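Local coordinates for protein amidase, hydantoinase/carbamoylase family (Paraburkholderia phymatum, PDB 6C0D) that probably hydrolyses N-carbamoyl-L-amino acids as a zinc-dependent amidase of the peptidase M20 family, at residues S139-A151 with A365-P377. Numbering follows the deposited sequence. Where two conformers were deposited one is given.
Sequences SSFLGSRSFVGDA and ASHDAQVIAQHIP. With EDO (1,2-ethanediol), chain I.
S144 turns OG between its backbone N and carbonyl carbon (chi1 51°), and D368 sets CG beside its own backbone N. This brings S144 OG to D368 OD1 for a 2.7 Å hydrogen bond. The hydroxyl gives its proton and meets the oxygen on the anti side, 20° out of the carboxylate plane. Water 1 donates to the same D368 OD1 and accepts from S144 N, so two bonds grip this oxygen. It also lies at the edge of the F141 ring, 3.6 Å from F141 CD1. The ring and carboxylate planes are nearly perpendicular. Further along that edge, F141 CZ comes 3.7 Å from S366 OG.

Helices 142-148 and 368-372 run nearly parallel, 15° apart, beside the zinc site of this M20-family enzyme. The side chain of D368 is about 4 Å from that of the zinc ligand H89. The ring of H367 meets that of H196, another zinc ligand. G149, with positive phi, ends helix 142-148 in a Schellman motif.

V371 points from helix 368-372 toward helix 142-148. Its CG2 faces F141 CB, and its CG1 lies 3.9 Å from V148 CG2. V148 CG1 also touches I372 CG1. V148 CB sits over one face of the H375 ring, a CH-pi contact 3.6 Å from the centroid. At that ring's edge, H375 NE2 gives a weak, bent hydrogen bond to D150 OD1 (3.3 Å). Water 2 lies in the H375 ring plane, 2.8 Å from D150 OD2.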
ATOM      1  N   SER A 139      -0.306 -28.237  -0.550  1.00 43.12           N
ATOM      2  CA  SER A 139      -0.758 -28.275   0.838  1.00 42.63           C
ATOM      3  C   SER A 139       0.474 -28.386   1.723  1.00 39.45           C
ATOM      4  O   SER A 139       1.184 -29.395   1.662  1.00 37.43           O
ATOM      5  CB  SER A 139      -1.705 -29.456   1.064  1.00 44.70           C
ATOM      6  OG  SER A 139      -2.231 -29.465   2.378  1.00 46.81           O
ATOM      7  N   SER A 140       0.726 -27.364   2.542  1.00 39.22           N
ATOM      8  CA  SER A 140       1.977 -27.302   3.287  1.00 42.41           C
ATOM      9  C   SER A 140       2.126 -28.488   4.234  1.00 34.61           C
ATOM     10  O   SER A 140       1.171 -28.904   4.901  1.00 35.49           O
ATOM     11  CB  SER A 140       2.068 -25.989   4.067  1.00 46.93           C
ATOM     12  OG  SER A 140       2.221 -24.890   3.186  1.00 50.67           O
ATOM     13  N   PHE A 141       3.341 -29.034   4.262  1.00 32.18           N
ATOM     14  CA  PHE A 141       3.739 -30.167   5.114  1.00 31.33           C
ATOM     15  C   PHE A 141       2.936 -31.432   4.809  1.00 34.26           C
ATOM     16  O   PHE A 141       2.767 -32.291   5.680  1.00 31.71           O
ATOM     17  CB  PHE A 141       3.633 -29.828   6.605  1.00 31.43           C
ATOM     18  CG  PHE A 141       4.322 -28.545   6.998  1.00 31.03           C
ATOM     19  CD1 PHE A 141       5.701 -28.453   7.011  1.00 32.40           C
ATOM     20  CD2 PHE A 141       3.575 -27.432   7.365  1.00 39.64           C
ATOM     21  CE1 PHE A 141       6.333 -27.270   7.381  1.00 33.75           C
ATOM     22  CE2 PHE A 141       4.195 -26.243   7.726  1.00 37.34           C
ATOM     23  CZ  PHE A 141       5.578 -26.166   7.736  1.00 34.15           C
ATOM     24  N   LEU A 142       2.453 -31.565   3.569  1.00 32.33           N
ATOM     25  CA  LEU A 142       1.694 -32.755   3.193  1.00 33.20           C
ATOM     26  C   LEU A 142       2.437 -34.033   3.567  1.00 32.97           C
ATOM     27  O   LEU A 142       1.847 -34.968   4.118  1.00 31.29           O
ATOM     28  CB  LEU A 142       1.396 -32.735   1.691  1.00 34.92           C
ATOM     29  CG  LEU A 142       0.703 -33.979   1.120  1.00 40.04           C
ATOM     30  CD1 LEU A 142      -0.720 -34.128   1.663  1.00 41.37           C
ATOM     31  CD2 LEU A 142       0.699 -33.954  -0.405  1.00 37.52           C
ATOM     32  N   GLY A 143       3.746 -34.074   3.313  1.00 29.62           N
ATOM     33  CA  GLY A 143       4.482 -35.311   3.525  1.00 30.08           C
ATOM     34  C   GLY A 143       4.654 -35.664   4.992  1.00 32.23           C
ATOM     35  O   GLY A 143       4.433 -36.812   5.399  1.00 28.43           O
ATOM     36  N   SER A 144       5.086 -34.696   5.806  1.00 27.16           N
ATOM     37  CA  SER A 144       5.284 -35.011   7.219  1.00 27.38           C
ATOM     38  C   SER A 144       3.949 -35.234   7.926  1.00 27.72           C
ATOM     39  O   SER A 144       3.864 -36.083   8.820  1.00 28.66           O
ATOM     40  CB  SER A 144       6.115 -33.923   7.912  1.00 26.98           C
ATOM     41  OG  SER A 144       5.605 -32.621   7.665  1.00 26.60           O
ATOM     42  N   ARG A 145       2.896 -34.520   7.518  1.00 27.88           N
ATOM     43  CA  ARG A 145       1.557 -34.782   8.043  1.00 29.70           C
ATOM     44  C   ARG A 145       1.102 -36.198   7.703  1.00 35.81           C
ATOM     45  O   ARG A 145       0.549 -36.909   8.554  1.00 30.47           O
ATOM     46  CB  ARG A 145       0.563 -33.758   7.480  1.00 32.08           C
ATOM     47  CG  ARG A 145       0.686 -32.350   8.051  1.00 32.38           C
ATOM     48  CD  ARG A 145       0.104 -31.319   7.073  1.00 34.47           C
ATOM     49  NE  ARG A 145      -1.272 -31.633   6.673  1.00 39.61           N
ATOM     50  CZ  ARG A 145      -1.816 -31.271   5.515  1.00 41.13           C
ATOM     51  NH1 ARG A 145      -1.105 -30.581   4.629  1.00 39.77           N
ATOM     52  NH2 ARG A 145      -3.072 -31.607   5.236  1.00 47.26           N
ATOM     53  N   SER A 146       1.292 -36.606   6.445  1.00 30.25           N
ATOM     54  CA  SER A 146       0.913 -37.956   6.030  1.00 34.80           C
ATOM     55  C   SER A 146       1.678 -39.004   6.821  1.00 31.93           C
ATOM     56  O   SER A 146       1.103 -39.996   7.273  1.00 30.32           O
ATOM     57  CB  SER A 146       1.175 -38.140   4.537  1.00 33.88           C
ATOM     58  OG  SER A 146       0.934 -39.479   4.142  1.00 34.84           O
ATOM     59  N   PHE A 147       2.978 -38.789   6.998  1.00 28.12           N
ATOM     60  CA  PHE A 147       3.828 -39.742   7.707  1.00 28.94           C
ATOM     61  C   PHE A 147       3.350 -39.970   9.139  1.00 30.90           C
ATOM     62  O   PHE A 147       3.191 -41.118   9.580  1.00 28.35           O
ATOM     63  CB  PHE A 147       5.263 -39.224   7.685  1.00 24.05           C
ATOM     64  CG  PHE A 147       6.244 -40.101   8.405  1.00 27.68           C
ATOM     65  CD1 PHE A 147       6.534 -41.371   7.930  1.00 25.61           C
ATOM     66  CD2 PHE A 147       6.899 -39.642   9.541  1.00 22.90           C
ATOM     67  CE1 PHE A 147       7.454 -42.177   8.586  1.00 24.47           C
ATOM     68  CE2 PHE A 147       7.808 -40.437  10.203  1.00 26.37           C
ATOM     69  CZ  PHE A 147       8.091 -41.712   9.726  1.00 24.43           C
ATOM     70  N   VAL A 148       3.100 -38.888   9.887  1.00 28.18           N
ATOM     71  CA  VAL A 148       2.687 -39.042  11.285  1.00 27.55           C
ATOM     72  C   VAL A 148       1.212 -39.353  11.433  1.00 28.65           C
ATOM     73  O   VAL A 148       0.739 -39.544  12.564  1.00 31.52           O
ATOM     74  CB  VAL A 148       3.034 -37.796  12.130  1.00 25.87           C
ATOM     75  CG1 VAL A 148       4.526 -37.454  11.985  1.00 24.54           C
ATOM     76  CG2 VAL A 148       2.174 -36.611  11.748  1.00 27.07           C
ATOM     77  N   GLY A 149       0.464 -39.422  10.337  1.00 29.56           N
ATOM     78  CA  GLY A 149      -0.944 -39.752  10.446  1.00 33.25           C
ATOM     79  C   GLY A 149      -1.852 -38.594  10.787  1.00 37.36           C
ATOM     80  O   GLY A 149      -3.000 -38.825  11.175  1.00 41.18           O
ATOM     81  N   ASP A 150      -1.374 -37.353  10.675  1.00 41.86           N
ATOM     82  CA  ASP A 150      -2.244 -36.188  10.782  1.00 39.60           C
ATOM     83  C   ASP A 150      -3.246 -36.180   9.624  1.00 41.28           C
ATOM     84  O   ASP A 150      -3.080 -36.878   8.619  1.00 44.48           O
ATOM     85  CB  ASP A 150      -1.426 -34.890  10.784  1.00 39.41           C
ATOM     86  CG  ASP A 150      -0.672 -34.653  12.096  1.00 54.51           C
ATOM     87  OD1 ASP A 150      -0.926 -35.361  13.092  1.00 47.05           O
ATOM     88  OD2 ASP A 150       0.193 -33.741  12.131  1.00 53.54           O
ATOM     89  N   ALA A 151      -4.298 -35.374   9.765  1.00 46.01           N
ATOM     90  CA  ALA A 151      -5.366 -35.356   8.768  1.00 48.77           C
ATOM     91  C   ALA A 151      -4.869 -34.813   7.429  1.00 51.24           C
ATOM     92  O   ALA A 151      -4.274 -33.730   7.367  1.00 49.54           O
ATOM     93  CB  ALA A 151      -6.544 -34.519   9.267  1.00 48.04           C
ATOM     94  N   ALA A 365      11.949 -20.097  11.462  1.00 24.24           N
ATOM     95  CA  ALA A 365      11.139 -20.552  10.339  1.00 28.50           C
ATOM     96  C   ALA A 365      10.529 -21.915  10.652  1.00 24.17           C
ATOM     97  O   ALA A 365      11.028 -22.643  11.504  1.00 24.21           O
ATOM     98  CB  ALA A 365      11.979 -20.663   9.058  1.00 28.75           C
ATOM     99  N   SER A 366       9.476 -22.264   9.919  1.00 25.34           N
ATOM    100  CA  SER A 366       8.819 -23.550  10.100  0.54 24.68           C
ATOM    101  C   SER A 366       9.489 -24.626   9.245  1.00 31.35           C
ATOM    102  O   SER A 366      10.119 -24.343   8.226  1.00 25.10           O
ATOM    103  CB  SER A 366       7.328 -23.443   9.760  0.54 30.02           C
ATOM    104  OG  SER A 366       7.112 -22.931   8.462  0.54 28.31           O
ATOM    105  N   HIS A 367       9.340 -25.878   9.677  1.00 23.04           N
ATOM    106  CA  HIS A 367       9.995 -27.027   9.054  1.00 22.03           C
ATOM    107  C   HIS A 367       9.152 -28.266   9.307  1.00 25.60           C
ATOM    108  O   HIS A 367       8.330 -28.290  10.220  1.00 25.33           O
ATOM    109  CB  HIS A 367      11.399 -27.294   9.620  1.00 20.17           C
ATOM    110  CG  HIS A 367      12.321 -26.122   9.520  1.00 25.79           C
ATOM    111  ND1 HIS A 367      12.886 -25.730   8.326  1.00 28.54           N
ATOM    112  CD2 HIS A 367      12.765 -25.247  10.457  1.00 24.66           C
ATOM    113  CE1 HIS A 367      13.636 -24.659   8.529  1.00 30.49           C
ATOM    114  NE2 HIS A 367      13.588 -24.351   9.813  1.00 24.23           N
ATOM    115  N   ASP A 368       9.380 -29.304   8.497  1.00 22.19           N
ATOM    116  CA  ASP A 368       8.744 -30.598   8.753  1.00 24.36           C
ATOM    117  C   ASP A 368       8.977 -31.076  10.184  1.00 24.81           C
ATOM    118  O   ASP A 368       8.121 -31.759  10.756  1.00 25.54           O
ATOM    119  CB  ASP A 368       9.268 -31.650   7.776  1.00 23.77           C
ATOM    120  CG  ASP A 368       8.760 -31.425   6.365  1.00 23.59           C
ATOM    121  OD1 ASP A 368       7.532 -31.394   6.183  1.00 25.43           O
ATOM    122  OD2 ASP A 368       9.598 -31.258   5.452  1.00 26.45           O
ATOM    123  N   ALA A 369      10.120 -30.729  10.777  1.00 19.39           N
ATOM    124  CA  ALA A 369      10.415 -31.174  12.138  1.00 21.18           C
ATOM    125  C   ALA A 369       9.361 -30.707  13.135  1.00 20.45           C
ATOM    126  O   ALA A 369       9.158 -31.354  14.168  1.00 22.26           O
ATOM    127  CB  ALA A 369      11.793 -30.668  12.575  1.00 19.62           C
ATOM    128  N   GLN A 370       8.697 -29.578  12.870  1.00 19.23           N
ATOM    129  CA  GLN A 370       7.686 -29.133  13.822  1.00 20.55           C
ATOM    130  C   GLN A 370       6.484 -30.073  13.831  1.00 26.53           C
ATOM    131  O   GLN A 370       5.793 -30.185  14.853  1.00 26.44           O
ATOM    132  CB  GLN A 370       7.243 -27.700  13.508  1.00 21.32           C
ATOM    133  CG  GLN A 370       6.219 -27.584  12.429  1.00 27.80           C
ATOM    134  CD  GLN A 370       6.040 -26.150  11.990  1.00 35.16           C
ATOM    135  OE1 GLN A 370       6.976 -25.363  12.069  1.00 31.78           O
ATOM    136  NE2 GLN A 370       4.840 -25.805  11.526  1.00 29.71           N
ATOM    137  N   VAL A 371       6.205 -30.727  12.702  1.00 22.71           N
ATOM    138  CA  VAL A 371       5.129 -31.714  12.637  1.00 24.11           C
ATOM    139  C   VAL A 371       5.569 -33.023  13.291  1.00 24.00           C
ATOM    140  O   VAL A 371       4.832 -33.627  14.083  1.00 23.70           O
ATOM    141  CB  VAL A 371       4.710 -31.933  11.170  1.00 25.59           C
ATOM    142  CG1 VAL A 371       3.768 -33.145  11.022  1.00 26.84           C
ATOM    143  CG2 VAL A 371       4.059 -30.661  10.602  1.00 24.94           C
ATOM    144  N   ILE A 372       6.766 -33.485  12.949  1.00 20.79           N
ATOM    145  CA  ILE A 372       7.218 -34.796  13.417  1.00 21.24           C
ATOM    146  C   ILE A 372       7.471 -34.775  14.923  1.00 24.23           C
ATOM    147  O   ILE A 372       7.184 -35.753  15.625  1.00 22.94           O
ATOM    148  CB  ILE A 372       8.455 -35.224  12.609  1.00 20.96           C
ATOM    149  CG1 ILE A 372       8.012 -35.548  11.174  1.00 23.28           C
ATOM    150  CG2 ILE A 372       9.164 -36.448  13.258  1.00 21.62           C
ATOM    151  CD1 ILE A 372       9.119 -35.455  10.169  1.00 25.98           C
ATOM    152  N   ALA A 373       7.958 -33.642  15.449  1.00 21.19           N
ATOM    153  CA  ALA A 373       8.324 -33.541  16.863  1.00 21.53           C
ATOM    154  C   ALA A 373       7.152 -33.773  17.803  1.00 26.68           C
ATOM    155  O   ALA A 373       7.367 -34.113  18.975  1.00 27.16           O
ATOM    156  CB  ALA A 373       8.934 -32.165  17.163  1.00 23.10           C
ATOM    157  N   GLN A 374       5.924 -33.577  17.334  1.00 24.79           N
ATOM    158  CA  GLN A 374       4.761 -33.804  18.175  0.55 30.56           C
ATOM    159  C   GLN A 374       4.451 -35.292  18.342  1.00 32.89           C
ATOM    160  O   GLN A 374       3.578 -35.638  19.142  1.00 31.75           O
ATOM    161  CB  GLN A 374       3.573 -33.020  17.590  0.55 33.89           C
ATOM    162  CG  GLN A 374       3.949 -31.524  17.322  0.55 35.18           C
ATOM    163  CD  GLN A 374       2.854 -30.679  16.662  0.55 39.67           C
ATOM    164  OE1 GLN A 374       1.664 -30.943  16.823  0.55 43.29           O
ATOM    165  NE2 GLN A 374       3.267 -29.635  15.923  0.55 30.65           N
ATOM    166  N   HIS A 375       5.167 -36.172  17.632  1.00 23.59           N
ATOM    167  CA  HIS A 375       4.912 -37.611  17.667  1.00 23.05           C
ATOM    168  C   HIS A 375       6.093 -38.438  18.134  1.00 30.53           C
ATOM    169  O   HIS A 375       5.896 -39.442  18.821  1.00 26.56           O
ATOM    170  CB  HIS A 375       4.476 -38.095  16.280  1.00 25.31           C
ATOM    171  CG  HIS A 375       3.194 -37.479  15.825  1.00 29.33           C
ATOM    172  ND1 HIS A 375       1.972 -38.091  15.997  1.00 29.86           N
ATOM    173  CD2 HIS A 375       2.941 -36.281  15.247  1.00 28.20           C
ATOM    174  CE1 HIS A 375       1.019 -37.303  15.528  1.00 35.57           C
ATOM    175  NE2 HIS A 375       1.581 -36.198  15.072  1.00 32.10           N
ATOM    176  N   ILE A 376       7.310 -38.072  17.743  1.00 22.91           N
ATOM    177  CA  ILE A 376       8.519 -38.741  18.217  1.00 21.88           C
ATOM    178  C   ILE A 376       9.573 -37.682  18.505  1.00 22.32           C
ATOM    179  O   ILE A 376       9.479 -36.542  18.021  1.00 21.41           O
ATOM    180  CB  ILE A 376       9.065 -39.758  17.190  1.00 19.28           C
ATOM    181  CG1 ILE A 376       9.441 -39.052  15.880  1.00 20.45           C
ATOM    182  CG2 ILE A 376       8.083 -40.943  16.980  1.00 23.02           C
ATOM    183  CD1 ILE A 376      10.230 -39.966  14.943  1.00 19.77           C
ATOM    184  N   PRO A 377      10.588 -38.034  19.301  1.00 20.86           N
ATOM    185  CA  PRO A 377      11.703 -37.102  19.546  1.00 19.58           C
ATOM    186  C   PRO A 377      12.299 -36.582  18.247  1.00 20.66           C
ATOM    187  O   PRO A 377      12.686 -37.360  17.381  1.00 17.63           O
ATOM    188  CB  PRO A 377      12.716 -37.974  20.303  1.00 18.83           C
ATOM    189  CG  PRO A 377      11.840 -38.956  21.076  1.00 19.33           C
ATOM    190  CD  PRO A 377      10.713 -39.272  20.116  1.00 22.31           C
TER
HETATM  191  C1  EDO I 508       7.274 -36.804  20.918  1.00 58.02           C
HETATM  192  O1  EDO I 508       6.928 -35.503  21.392  1.00 58.68           O
HETATM  193  C2  EDO I 508       7.992 -37.584  22.014  1.00 58.74           C
HETATM  194  O2  EDO I 508       9.054 -36.780  22.538  1.00 49.30           O
HETATM  195  O   HOH W   1       6.014 -32.317   4.171  1.00 27.49           O
HETATM  196  O   HOH W   2       1.882 -33.223  14.355  1.00 36.59           O
HETATM  197  O   HOH W   3      -0.727 -33.178  15.639  1.00 66.41           O